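Local coordinates for protein putative serine phosphatase (Pseudomonas aeruginosa, PDB 6K4E) that probably removes phosphate from phosphothreonine or phosphoserine as a magnesium-dependent PP2C-type phosphatase domain in a signalling pathway that controls biofilm formation, at residues F240-G246 against L280-Q284; M123-A127 against M154-L158. All coordinates share one frame; numbering follows the deposited sequence.

Interaction 1 of 2, residues F240-G246 against L280-Q284; sequences FLDQAGG and LAEYQ
Leu280 packs against Phe240 and Gln243 where helix 269-284 meets the chain leaving strand 231-236, in an outer helical layer of the PP2C alpha-beta sandwich. The tight part is apolar and buried. Leu280 CD2 lies over one face of the Phe240 ring, 4.0 Å from its centroid. The other branch, CD1, meets Gln243 CB at 3.6 Å. Leu280 has CG anti to the backbone N (chi1 -163°), which brings both methyls against this pair. Ile293 of strand 293-300 touches all three side chains, and Phe252 meets the rings of Phe240 and Tyr283 edge-to-face.

Gln243 bends at chi2, and its amide stacks on that of Gln284 with the planes 16° apart. Gln284 NE2 is hydrogen-bonded to His287 O. Gln243 NE2 donates to Ala244 O at 3.0 Å, nearly in the amide plane, and also to Pro288 O. Gln243 OE1 accepts from Arg290 N. Both ends of this buried amide are therefore satisfied, which fixes its rotation.

The looser, partly exposed side is formed by Tyr283, Gln284 and Gly246. The Gly245-Gly246 backbone lies flat over one face of the Tyr283 ring, while Gln243 O sits at the ring edge. Tyr283 OH is hydrogen-bonded to Phe250 O. The single hydrogen bond between the segments closes this side, from Gly246 N to Tyr283 O at 2.8 Å.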
loop_
_atom_site.group_PDB
_atom_site.type_symbol
_atom_site.label_atom_id
_atom_site.label_comp_id
_atom_site.label_asym_id
_atom_site.label_seq_id
_atom_site.Cartn_x
_atom_site.Cartn_y
_atom_site.Cartn_z
ATOM N N PHE B 240 13.093 3.062 -18.843
ATOM C CA PHE B 240 13.203 3.468 -20.250
ATOM C C PHE B 240 14.692 3.466 -20.667
ATOM O O PHE B 240 15.024 3.011 -21.769
ATOM C CB PHE B 240 12.593 4.894 -20.445
ATOM C CG PHE B 240 12.371 5.309 -21.888
ATOM C CD1 PHE B 240 13.429 5.743 -22.681
ATOM C CD2 PHE B 240 11.092 5.283 -22.451
ATOM C CE1 PHE B 240 13.212 6.123 -24.010
ATOM C CE2 PHE B 240 10.885 5.667 -23.780
ATOM C CZ PHE B 240 11.940 6.087 -24.547
ATOM N N LEU B 241 15.581 3.983 -19.784
ATOM C CA LEU B 241 17.027 4.102 -20.091
ATOM C C LEU B 241 17.701 2.754 -20.004
ATOM O O LEU B 241 18.757 2.568 -20.591
ATOM C CB LEU B 241 17.737 5.129 -19.150
ATOM C CG LEU B 241 17.447 6.627 -19.418
ATOM C CD1 LEU B 241 16.123 7.087 -18.761
ATOM C CD2 LEU B 241 18.541 7.481 -18.861
ATOM N N ASP B 242 17.095 1.814 -19.301
ATOM C CA ASP B 242 17.637 0.461 -19.158
ATOM C C ASP B 242 17.054 -0.500 -20.163
ATOM O O ASP B 242 17.515 -1.631 -20.240
ATOM C CB ASP B 242 17.438 -0.062 -17.715
ATOM C CG ASP B 242 18.273 0.645 -16.656
ATOM O OD1 ASP B 242 19.181 1.437 -17.035
ATOM O OD2 ASP B 242 18.046 0.386 -15.461
ATOM N N GLN B 243 16.053 -0.071 -20.940
ATOM C CA GLN B 243 15.443 -0.950 -21.940
ATOM C C GLN B 243 16.464 -1.493 -22.923
ATOM O O GLN B 243 17.070 -0.715 -23.673
ATOM C CB GLN B 243 14.320 -0.268 -22.707
ATOM C CG GLN B 243 13.573 -1.219 -23.684
ATOM C CD GLN B 243 13.027 -2.472 -23.010
ATOM O OE1 GLN B 243 12.247 -2.409 -22.054
ATOM N NE2 GLN B 243 13.497 -3.629 -23.439
ATOM N N ALA B 244 16.635 -2.832 -22.919
ATOM C CA ALA B 244 17.522 -3.533 -23.821
ATOM C C ALA B 244 16.946 -3.463 -25.257
ATOM O O ALA B 244 15.735 -3.401 -25.428
ATOM C CB ALA B 244 17.640 -4.975 -23.371
ATOM N N GLY B 245 17.825 -3.432 -26.253
ATOM C CA GLY B 245 17.429 -3.398 -27.654
ATOM C C GLY B 245 18.555 -3.009 -28.581
ATOM O O GLY B 245 19.721 -2.961 -28.176
ATOM N N GLY B 246 18.187 -2.703 -29.822
ATOM C CA GLY B 246 19.127 -2.288 -30.854
ATOM C C GLY B 246 19.898 -3.457 -31.413
ATOM O O GLY B 246 19.484 -4.614 -31.266
ATOM N N LEU B 280 11.234 3.905 -28.514
ATOM C CA LEU B 280 11.555 2.740 -27.693
ATOM C C LEU B 280 11.057 1.451 -28.346
ATOM O O LEU B 280 11.793 0.452 -28.354
ATOM C CB LEU B 280 11.014 2.868 -26.261
ATOM C CG LEU B 280 11.660 1.887 -25.252
ATOM C CD1 LEU B 280 13.139 2.200 -25.020
ATOM C CD2 LEU B 280 10.949 1.926 -23.966
ATOM N N ALA B 281 9.833 1.475 -28.913
ATOM C CA ALA B 281 9.260 0.303 -29.593
ATOM C C ALA B 281 10.183 -0.148 -30.718
ATOM O O ALA B 281 10.482 -1.337 -30.836
ATOM C CB ALA B 281 7.876 0.621 -30.121
ATOM N N GLU B 282 10.723 0.817 -31.464
ATOM C CA GLU B 282 11.652 0.583 -32.563
ATOM C C GLU B 282 12.962 0.000 -32.080
ATOM O O GLU B 282 13.399 -1.000 -32.630
ATOM C CB GLU B 282 11.867 1.867 -33.390
ATOM C CG GLU B 282 12.932 1.752 -34.476
ATOM C CD GLU B 282 12.616 2.223 -35.880
ATOM O OE1 GLU B 282 13.570 2.316 -36.683
ATOM O OE2 GLU B 282 11.436 2.489 -36.196
ATOM N N TYR B 283 13.567 0.615 -31.030
ATOM C CA TYR B 283 14.830 0.215 -30.417
ATOM C C TYR B 283 14.733 -1.181 -29.850
ATOM O O TYR B 283 15.544 -2.023 -30.170
ATOM C CB TYR B 283 15.262 1.234 -29.341
ATOM C CG TYR B 283 16.639 0.945 -28.786
ATOM C CD1 TYR B 283 17.785 1.162 -29.553
ATOM C CD2 TYR B 283 16.800 0.413 -27.507
ATOM C CE1 TYR B 283 19.052 0.848 -29.068
ATOM C CE2 TYR B 283 18.067 0.104 -27.006
ATOM C CZ TYR B 283 19.191 0.319 -27.794
ATOM O OH TYR B 283 20.441 0.018 -27.316
ATOM N N GLN B 284 13.719 -1.421 -29.039
ATOM C CA GLN B 284 13.422 -2.677 -28.356
ATOM C C GLN B 284 13.242 -3.875 -29.291
ATOM O O GLN B 284 13.856 -4.912 -29.060
ATOM C CB GLN B 284 12.207 -2.469 -27.478
ATOM C CG GLN B 284 11.890 -3.615 -26.543
ATOM C CD GLN B 284 10.681 -3.306 -25.715
ATOM O OE1 GLN B 284 10.330 -2.149 -25.485
ATOM N NE2 GLN B 284 10.001 -4.339 -25.266
#

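Interaction 2 of 2, residues M123-A127 against M154-L158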
loop_
_atom_site.group_PDB
_atom_site.type_symbol
_atom_site.label_atom_id
_atom_site.label_comp_id
_atom_site.label_asym_id
_atom_site.label_seq_id
_atom_site.Cartn_x
_atom_site.Cartn_y
_atom_site.Cartn_z
ATOM N N MET B 123 4.628 -1.733 -2.541
ATOM C CA MET B 123 5.514 -0.639 -2.148
ATOM C C MET B 123 4.940 0.717 -2.589
ATOM O O MET B 123 5.011 1.682 -1.846
ATOM C CB MET B 123 6.913 -0.863 -2.755
ATOM C CG MET B 123 7.720 -1.982 -2.082
ATOM S SD MET B 123 8.018 -1.725 -0.302
ATOM C CE MET B 123 9.114 -0.398 -0.368
ATOM N N THR B 124 4.366 0.756 -3.788
ATOM C CA THR B 124 3.742 1.880 -4.473
ATOM C C THR B 124 2.552 2.425 -3.627
ATOM O O THR B 124 2.369 3.643 -3.540
ATOM C CB THR B 124 3.439 1.366 -5.903
ATOM O OG1 THR B 124 4.087 2.135 -6.888
ATOM C CG2 THR B 124 2.027 1.221 -6.207
ATOM N N MET B 125 1.782 1.538 -2.972
ATOM C CA MET B 125 0.638 1.928 -2.121
ATOM C C MET B 125 1.176 2.610 -0.857
ATOM O O MET B 125 0.741 3.704 -0.517
ATOM C CB MET B 125 -0.259 0.725 -1.737
ATOM C CG MET B 125 -0.807 -0.069 -2.896
ATOM S SD MET B 125 -2.014 0.884 -3.866
ATOM C CE MET B 125 -1.258 0.813 -5.424
ATOM N N LEU B 126 2.157 1.991 -0.215
ATOM C CA LEU B 126 2.803 2.521 0.982
ATOM C C LEU B 126 3.455 3.866 0.697
ATOM O O LEU B 126 3.203 4.819 1.438
ATOM C CB LEU B 126 3.828 1.521 1.532
ATOM C CG LEU B 126 3.266 0.226 2.113
ATOM C CD1 LEU B 126 4.394 -0.762 2.422
ATOM C CD2 LEU B 126 2.460 0.499 3.385
ATOM N N ALA B 127 4.233 3.967 -0.414
ATOM C CA ALA B 127 4.920 5.191 -0.808
ATOM C C ALA B 127 3.954 6.321 -1.175
ATOM O O ALA B 127 4.226 7.468 -0.840
ATOM C CB ALA B 127 5.877 4.916 -1.948
ATOM N N MET B 154 8.013 5.821 5.559
ATOM C CA MET B 154 8.248 4.459 5.059
ATOM C C MET B 154 8.870 3.563 6.137
ATOM O O MET B 154 8.378 2.460 6.347
ATOM C CB MET B 154 9.110 4.465 3.805
ATOM C CG MET B 154 8.353 4.892 2.533
ATOM S SD MET B 154 6.946 3.839 2.111
ATOM C CE MET B 154 7.733 2.256 1.948
ATOM N N ARG B 155 9.893 4.061 6.864
ATOM C CA ARG B 155 10.576 3.331 7.960
ATOM C C ARG B 155 9.623 3.010 9.106
ATOM O O ARG B 155 9.804 2.010 9.823
ATOM C CB ARG B 155 11.744 4.142 8.519
ATOM C CG ARG B 155 12.850 4.371 7.535
ATOM C CD ARG B 155 14.000 5.133 8.155
ATOM N NE ARG B 155 14.941 5.607 7.138
ATOM C CZ ARG B 155 15.948 4.887 6.651
ATOM N NH1 ARG B 155 16.149 3.642 7.072
ATOM N NH2 ARG B 155 16.758 5.404 5.736
ATOM N N SER B 156 8.625 3.897 9.284
ATOM C CA SER B 156 7.584 3.798 10.307
ATOM C C SER B 156 6.587 2.658 10.032
ATOM O O SER B 156 6.040 2.119 10.971
ATOM C CB SER B 156 6.847 5.134 10.428
ATOM O OG SER B 156 5.463 4.952 10.674
ATOM N N MET B 157 6.317 2.341 8.753
ATOM C CA MET B 157 5.351 1.322 8.343
ATOM C C MET B 157 5.969 -0.034 8.059
ATOM O O MET B 157 5.297 -1.042 8.252
ATOM C CB MET B 157 4.530 1.813 7.138
ATOM C CG MET B 157 3.727 3.043 7.448
ATOM S SD MET B 157 2.683 3.615 6.103
ATOM C CE MET B 157 3.897 4.327 4.979
ATOM N N LEU B 158 7.224 -0.066 7.551
ATOM C CA LEU B 158 7.898 -1.328 7.260
ATOM C C LEU B 158 8.910 -1.699 8.337
ATOM O O LEU B 158 9.992 -1.109 8.397
ATOM C CB LEU B 158 8.523 -1.324 5.866
ATOM C CG LEU B 158 7.537 -1.360 4.685
ATOM C CD1 LEU B 158 8.238 -1.032 3.422
ATOM C CD2 LEU B 158 6.866 -2.730 4.523
#
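Met154 O accepts two backbone bonds at the end of helix 143-157, from Met157 N at 3.2 Å and from Leu158 N at 3.0 Å. Met154, Met157 and Leu158 all meet helix 117-138 from this last turn. The contact itself has no hydrogen bond and is made by thioethers and methyls.

Leu126 is the central side chain on its helix. Its CB meets Met154 SD at 3.9 Å. Its CD1 touches Leu158 CD2 at 3.8 Å, and its CD2 faces Met157 SD at 4.1 Å. Leu126 and Met157 run past each other in opposite directions.

Met154 is folded at chi2 and chi3 (-60° and -58°). The fold lays its sulfur beside the backbone of Leu126 and Ala127 and turns its CE to Met123 CE, 3.8 Å away. Met123 is coiled in the same way, and its SD also touches Leu158 CD1. Met157 bends only at chi3, which puts its CE 3.6 Å from Leu126 O.

The second subunit lies alongside. Its Met125 packs on Leu126, and its Ala67 on Leu158. On another flank, Met123 and Ala127 touch Cys113, a residue of one magnesium site. The arrangement is a helix-on-helix layer over the sheet containing strand 105-113, as in the alpha-beta-beta-alpha sandwich of PP2C phosphatases.

From the N terminus, strand 105-113 ends at the magnesium ligands Asp112 and Cys113 and leads into helix 117-138. Interaction 2 then closes a mostly helical loop by bringing back the end of helix 143-157. The chain next completes the sheet with strand 105-113, runs through strand 231-236 of the other sheet and passes the magnesium ligand Asp238. Interaction 1 closes a second loop there, through helices 254-264 and 269-284. Only afterwards does strand 293-300 complete the other sheet, which interaction 1 backs. The two loops lie in series and neither nest nor cross. Their contacts belong to helical layers on opposite sides of the sandwich, with centres 31 Å apart. Interaction 2 backs the sheet with strand 105-113.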